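Local coordinates for cGAS/DncV-like nucleotidyltransferase in E. coli homolog (PDB 6E0O), which synthesises cyclic dinucleotide second messengers from nucleoside triphosphates, probably with magnesium, as the signalling enzyme of a CBASS antiphage defence system, at residues A[49-61]-A[193-205]. Residues are numbered along the deposited sequence; the frame is centred on the assembly and turned at random.
Sequences SYRNNTNVRQNSD and VRILKVVNYRLID
In one of the two deposited conformers of Y201, R57 lays its guanidinium flat over one face of the ring, planes 11° apart and CZ 4.1 Å from the ring centroid, a stacked cation-pi pair. The bend at chi3 (123°) lays the group down, R57 CD sits over the same face as a CH-pi contact, and R57 NH2 reaches on, at the guanidinium edge, to D205 OD2 (3.3 Å) in a salt bridge. V56 meets the edge of the same ring, CG2 to Y201 CE2 3.4 Å; its CB rests on V198 and its CG1 on R194 CB. R194 NE and NH2 both grip N53 O, each at 2.9 Å, close to the guanidinium plane; R194 NH1 turns instead to S12 O. K197 NZ approaches T54 O from above the carbonyl plane (2.8 Å). In this cGAS/DncV-like nucleotidyltransferase, 49-61 leads from the GS-motif helix 48-52 to D61, just ahead of strand 62-68 with D63, both likely magnesium ligands, and the contact ties it to helix 188-205 beside the bound nucleotide. K197 NZ also bonds S216 OG and the bound ligand, probably the pppA[3'-5']pA, which S49 N contacts too. Within 49-61, S49 OG bonds N55 OD1 (2.5 Å), and N55 ND2 lies over the Y50 ring and reaches S16 O. The type II turn from R57 to S60 is fastened by S60 OG on R57 O (2.6 Å).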
loop_
_atom_site.group_PDB
_atom_site.type_symbol
_atom_site.label_atom_id
_atom_site.label_comp_id
_atom_site.label_asym_id
_atom_site.label_seq_id
_atom_site.Cartn_x
_atom_site.Cartn_y
_atom_site.Cartn_z
ATOM N N SER A 49 -0.183 -0.952 -4.132
ATOM C CA SER A 49 1.091 -1.253 -4.773
ATOM C C SER A 49 1.120 -0.875 -6.247
ATOM O O SER A 49 2.185 -0.521 -6.762
ATOM C CB SER A 49 1.405 -2.738 -4.614
ATOM O OG SER A 49 0.417 -3.516 -5.271
ATOM N N TYR A 50 -0.003 -0.964 -6.959
ATOM C CA TYR A 50 0.005 -0.514 -8.346
ATOM C C TYR A 50 0.121 1.003 -8.424
ATOM O O TYR A 50 0.777 1.529 -9.326
ATOM C CB TYR A 50 -1.233 -1.006 -9.085
ATOM C CG TYR A 50 -1.144 -2.436 -9.569
ATOM C CD1 TYR A 50 -1.566 -3.486 -8.771
ATOM C CD2 TYR A 50 -0.656 -2.731 -10.830
ATOM C CE1 TYR A 50 -1.509 -4.795 -9.218
ATOM C CE2 TYR A 50 -0.602 -4.032 -11.291
ATOM C CZ TYR A 50 -1.017 -5.060 -10.480
ATOM O OH TYR A 50 -0.953 -6.350 -10.949
ATOM N N ARG A 51 -0.512 1.719 -7.491
ATOM C CA ARG A 51 -0.410 3.174 -7.478
ATOM C C ARG A 51 1.007 3.623 -7.131
ATOM O O ARG A 51 1.562 4.528 -7.766
ATOM C CB ARG A 51 -1.399 3.756 -6.467
ATOM C CG ARG A 51 -1.345 5.272 -6.355
ATOM C CD ARG A 51 -1.924 5.947 -7.569
ATOM N NE ARG A 51 -1.735 7.396 -7.545
ATOM C CZ ARG A 51 -2.524 8.254 -6.903
ATOM N NH1 ARG A 51 -3.566 7.824 -6.200
ATOM N NH2 ARG A 51 -2.261 9.549 -6.944
ATOM N N ASN A 52 1.596 3.014 -6.116
ATOM C CA ASN A 52 2.900 3.424 -5.618
ATOM C C ASN A 52 4.049 2.698 -6.300
ATOM O O ASN A 52 5.214 2.991 -5.998
ATOM C CB ASN A 52 2.949 3.204 -4.109
ATOM C CG ASN A 52 1.809 3.895 -3.397
ATOM O OD1 ASN A 52 1.522 5.057 -3.661
ATOM N ND2 ASN A 52 1.151 3.183 -2.492
ATOM N N ASN A 53 3.742 1.779 -7.210
ATOM C CA ASN A 53 4.731 1.026 -7.977
ATOM C C ASN A 53 5.655 0.196 -7.086
ATOM O O ASN A 53 6.875 0.201 -7.248
ATOM C CB ASN A 53 5.532 1.920 -8.920
ATOM C CG ASN A 53 6.143 1.141 -10.063
ATOM O OD1 ASN A 53 5.593 0.126 -10.506
ATOM N ND2 ASN A 53 7.284 1.603 -10.551
ATOM N N THR A 54 5.059 -0.557 -6.167
ATOM C CA THR A 54 5.813 -1.392 -5.240
ATOM C C THR A 54 5.452 -2.874 -5.343
ATOM O O THR A 54 5.688 -3.619 -4.395
ATOM C CB THR A 54 5.607 -0.889 -3.813
ATOM O OG1 THR A 54 4.207 -0.915 -3.519
ATOM C CG2 THR A 54 6.143 0.522 -3.647
ATOM N N ASN A 55 4.937 -3.330 -6.481
ATOM C CA ASN A 55 4.582 -4.738 -6.633
ATOM C C ASN A 55 5.820 -5.599 -6.838
ATOM O O ASN A 55 6.700 -5.256 -7.627
ATOM C CB ASN A 55 3.730 -4.928 -7.884
ATOM C CG ASN A 55 2.285 -4.657 -7.658
ATOM O OD1 ASN A 55 1.683 -5.158 -6.709
ATOM N ND2 ASN A 55 1.704 -3.851 -8.532
ATOM N N VAL A 56 5.859 -6.751 -6.168
ATOM C CA VAL A 56 6.995 -7.658 -6.313
ATOM C C VAL A 56 6.543 -9.077 -6.631
ATOM O O VAL A 56 7.340 -10.021 -6.587
ATOM C CB VAL A 56 7.904 -7.638 -5.070
ATOM C CG1 VAL A 56 8.398 -6.230 -4.803
ATOM C CG2 VAL A 56 7.167 -8.180 -3.848
ATOM N N ARG A 57 5.275 -9.243 -6.973
ATOM C CA ARG A 57 4.745 -10.554 -7.306
ATOM C C ARG A 57 4.035 -10.494 -8.644
ATOM O O ARG A 57 3.421 -9.484 -8.999
ATOM C CB ARG A 57 3.804 -11.067 -6.213
ATOM C CG ARG A 57 4.543 -11.335 -4.910
ATOM C CD ARG A 57 3.737 -12.185 -3.955
ATOM N NE ARG A 57 4.462 -13.394 -3.563
ATOM C CZ ARG A 57 4.122 -14.176 -2.544
ATOM N NH1 ARG A 57 3.069 -13.871 -1.799
ATOM N NH2 ARG A 57 4.837 -15.257 -2.265
ATOM N N GLN A 58 4.141 -11.581 -9.396
ATOM C CA GLN A 58 3.466 -11.654 -10.681
ATOM C C GLN A 58 1.959 -11.670 -10.473
ATOM O O GLN A 58 1.452 -12.253 -9.510
ATOM C CB GLN A 58 3.877 -12.923 -11.425
ATOM C CG GLN A 58 5.317 -12.944 -11.896
ATOM C CD GLN A 58 5.562 -14.023 -12.936
ATOM O OE1 GLN A 58 4.957 -15.096 -12.892
ATOM N NE2 GLN A 58 6.440 -13.736 -13.890
ATOM N N ASN A 59 1.243 -11.014 -11.381
ATOM C CA ASN A 59 -0.215 -11.077 -11.408
ATOM C C ASN A 59 -0.828 -10.570 -10.105
ATOM O O ASN A 59 -1.819 -11.117 -9.621
ATOM C CB ASN A 59 -0.691 -12.499 -11.723
ATOM C CG ASN A 59 -2.000 -12.522 -12.471
ATOM O OD1 ASN A 59 -2.109 -11.952 -13.557
ATOM N ND2 ASN A 59 -3.000 -13.191 -11.905
ATOM N N SER A 60 -0.248 -9.513 -9.539
ATOM C CA SER A 60 -0.695 -9.016 -8.246
ATOM C C SER A 60 -2.096 -8.410 -8.327
ATOM O O SER A 60 -2.490 -7.835 -9.345
ATOM C CB SER A 60 0.267 -7.937 -7.736
ATOM O OG SER A 60 1.556 -8.444 -7.451
ATOM N N ASP A 61 -2.821 -8.482 -7.212
ATOM C CA ASP A 61 -4.127 -7.841 -7.115
ATOM C C ASP A 61 -3.983 -6.321 -7.099
ATOM O O ASP A 61 -3.030 -5.769 -6.538
ATOM C CB ASP A 61 -4.832 -8.247 -5.815
ATOM C CG ASP A 61 -5.055 -9.748 -5.683
ATOM O OD1 ASP A 61 -4.779 -10.510 -6.633
ATOM O OD2 ASP A 61 -5.503 -10.167 -4.590
ATOM N N VAL A 193 12.162 -0.679 -0.556
ATOM C CA VAL A 193 10.849 -1.191 -0.168
ATOM C C VAL A 193 10.581 -2.512 -0.871
ATOM O O VAL A 193 10.138 -3.491 -0.256
ATOM C CB VAL A 193 9.750 -0.162 -0.484
ATOM C CG1 VAL A 193 8.360 -0.801 -0.382
ATOM C CG2 VAL A 193 9.850 1.044 0.428
ATOM N N ARG A 194 10.822 -2.555 -2.184
ATOM C CA ARG A 194 10.559 -3.777 -2.934
ATOM C C ARG A 194 11.413 -4.934 -2.429
ATOM O O ARG A 194 10.918 -6.056 -2.280
ATOM C CB ARG A 194 10.747 -3.535 -4.427
ATOM C CG ARG A 194 9.716 -2.573 -4.985
ATOM C CD ARG A 194 9.887 -2.429 -6.507
ATOM N NE ARG A 194 9.397 -1.143 -6.980
ATOM C CZ ARG A 194 10.144 -0.198 -7.545
ATOM N NH1 ARG A 194 11.447 -0.375 -7.746
ATOM N NH2 ARG A 194 9.579 0.934 -7.924
ATOM N N ILE A 195 12.700 -4.695 -2.167
ATOM C CA ILE A 195 13.544 -5.770 -1.641
ATOM C C ILE A 195 12.968 -6.307 -0.337
ATOM O O ILE A 195 12.887 -7.518 -0.124
ATOM C CB ILE A 195 14.994 -5.293 -1.451
ATOM C CG1 ILE A 195 15.680 -5.074 -2.791
ATOM C CG2 ILE A 195 15.770 -6.307 -0.609
ATOM C CD1 ILE A 195 16.975 -4.287 -2.685
ATOM N N LEU A 196 12.589 -5.409 0.568
ATOM C CA LEU A 196 12.066 -5.846 1.855
ATOM C C LEU A 196 10.717 -6.547 1.718
ATOM O O LEU A 196 10.422 -7.448 2.504
ATOM C CB LEU A 196 12.010 -4.671 2.831
ATOM C CG LEU A 196 13.397 -4.184 3.273
ATOM C CD1 LEU A 196 13.253 -2.908 4.097
ATOM C CD2 LEU A 196 14.155 -5.215 4.076
ATOM N N LYS A 197 9.896 -6.158 0.736
ATOM C CA LYS A 197 8.670 -6.907 0.465
ATOM C C LYS A 197 8.985 -8.314 -0.034
ATOM O O LYS A 197 8.313 -9.281 0.346
ATOM C CB LYS A 197 7.785 -6.146 -0.527
ATOM C CG LYS A 197 7.138 -4.892 0.068
ATOM C CD LYS A 197 6.276 -4.139 -0.936
ATOM C CE LYS A 197 5.042 -4.912 -1.342
ATOM N NZ LYS A 197 4.098 -4.051 -2.115
ATOM N N VAL A 198 9.995 -8.454 -0.894
ATOM C CA VAL A 198 10.411 -9.784 -1.333
ATOM C C VAL A 198 10.842 -10.625 -0.138
ATOM O O VAL A 198 10.446 -11.787 0.002
ATOM C CB VAL A 198 11.538 -9.676 -2.370
ATOM C CG1 VAL A 198 12.215 -11.034 -2.575
ATOM C CG2 VAL A 198 11.010 -9.137 -3.681
ATOM N N VAL A 199 11.667 -10.052 0.740
ATOM C CA VAL A 199 12.119 -10.796 1.912
ATOM C C VAL A 199 10.934 -11.157 2.804
ATOM O O VAL A 199 10.863 -12.267 3.344
ATOM C CB VAL A 199 13.213 -10.010 2.659
ATOM C CG1 VAL A 199 13.588 -10.722 3.941
ATOM C CG2 VAL A 199 14.436 -9.825 1.766
ATOM N N ASN A 200 10.000 -10.222 2.983
ATOM C CA ASN A 200 8.791 -10.507 3.753
ATOM C C ASN A 200 8.062 -11.732 3.204
ATOM O O ASN A 200 7.718 -12.655 3.956
ATOM C CB ASN A 200 7.885 -9.272 3.745
ATOM C CG ASN A 200 6.699 -9.396 4.668
ATOM O OD1 ASN A 200 6.778 -9.993 5.737
ATOM N ND2 ASN A 200 5.583 -8.823 4.256
ATOM N N TYR A 201 7.800 -11.771 1.893
ATOM C CA TYR A 201 7.085 -12.909 1.324
ATOM C C TYR A 201 7.869 -14.206 1.507
ATOM O O TYR A 201 7.287 -15.267 1.768
ATOM C CB TYR A 201 6.805 -12.667 -0.158
ATOM C CG TYR A 201 5.751 -11.612 -0.419
ATOM C CD1 TYR A 201 4.549 -11.601 0.286
ATOM C CD2 TYR A 201 5.957 -10.625 -1.369
ATOM C CE1 TYR A 201 3.590 -10.634 0.049
ATOM C CE2 TYR A 201 5.006 -9.659 -1.616
ATOM C CZ TYR A 201 3.825 -9.663 -0.904
ATOM O OH TYR A 201 2.881 -8.694 -1.153
ATOM N N ARG A 202 9.198 -14.141 1.365
ATOM C CA ARG A 202 10.018 -15.336 1.558
ATOM C C ARG A 202 9.952 -15.826 2.997
ATOM O O ARG A 202 9.824 -17.032 3.243
ATOM C CB ARG A 202 11.462 -15.056 1.151
ATOM C CG ARG A 202 11.641 -14.971 -0.347
ATOM C CD ARG A 202 12.983 -14.368 -0.731
ATOM N NE ARG A 202 13.251 -14.586 -2.145
ATOM C CZ ARG A 202 14.135 -15.457 -2.629
ATOM N NH1 ARG A 202 14.888 -16.192 -1.821
ATOM N NH2 ARG A 202 14.284 -15.570 -3.935
ATOM N N LEU A 203 10.037 -14.904 3.958
ATOM C CA LEU A 203 9.953 -15.281 5.361
ATOM C C LEU A 203 8.582 -15.850 5.696
ATOM O O LEU A 203 8.474 -16.805 6.473
ATOM C CB LEU A 203 10.269 -14.075 6.237
ATOM C CG LEU A 203 11.709 -13.567 6.191
ATOM C CD1 LEU A 203 11.794 -12.225 6.892
ATOM C CD2 LEU A 203 12.654 -14.569 6.832
ATOM N N ILE A 204 7.521 -15.289 5.112
ATOM C CA ILE A 204 6.182 -15.839 5.319
ATOM C C ILE A 204 6.097 -17.244 4.732
ATOM O O ILE A 204 5.607 -18.177 5.374
ATOM C CB ILE A 204 5.118 -14.906 4.708
ATOM C CG1 ILE A 204 5.088 -13.567 5.446
ATOM C CG2 ILE A 204 3.729 -15.568 4.731
ATOM C CD1 ILE A 204 4.300 -12.497 4.719
ATOM N N ASP A 205 6.573 -17.410 3.496
ATOM C CA ASP A 205 6.503 -18.714 2.839
ATOM C C ASP A 205 7.285 -19.768 3.612
ATOM O O ASP A 205 6.884 -20.938 3.665
ATOM C CB ASP A 205 7.036 -18.610 1.410
ATOM C CG ASP A 205 6.095 -17.875 0.485
ATOM O OD1 ASP A 205 4.955 -17.587 0.903
ATOM O OD2 ASP A 205 6.496 -17.579 -0.660
HETATM O O HOH W 1 3.815 -6.982 -4.008
#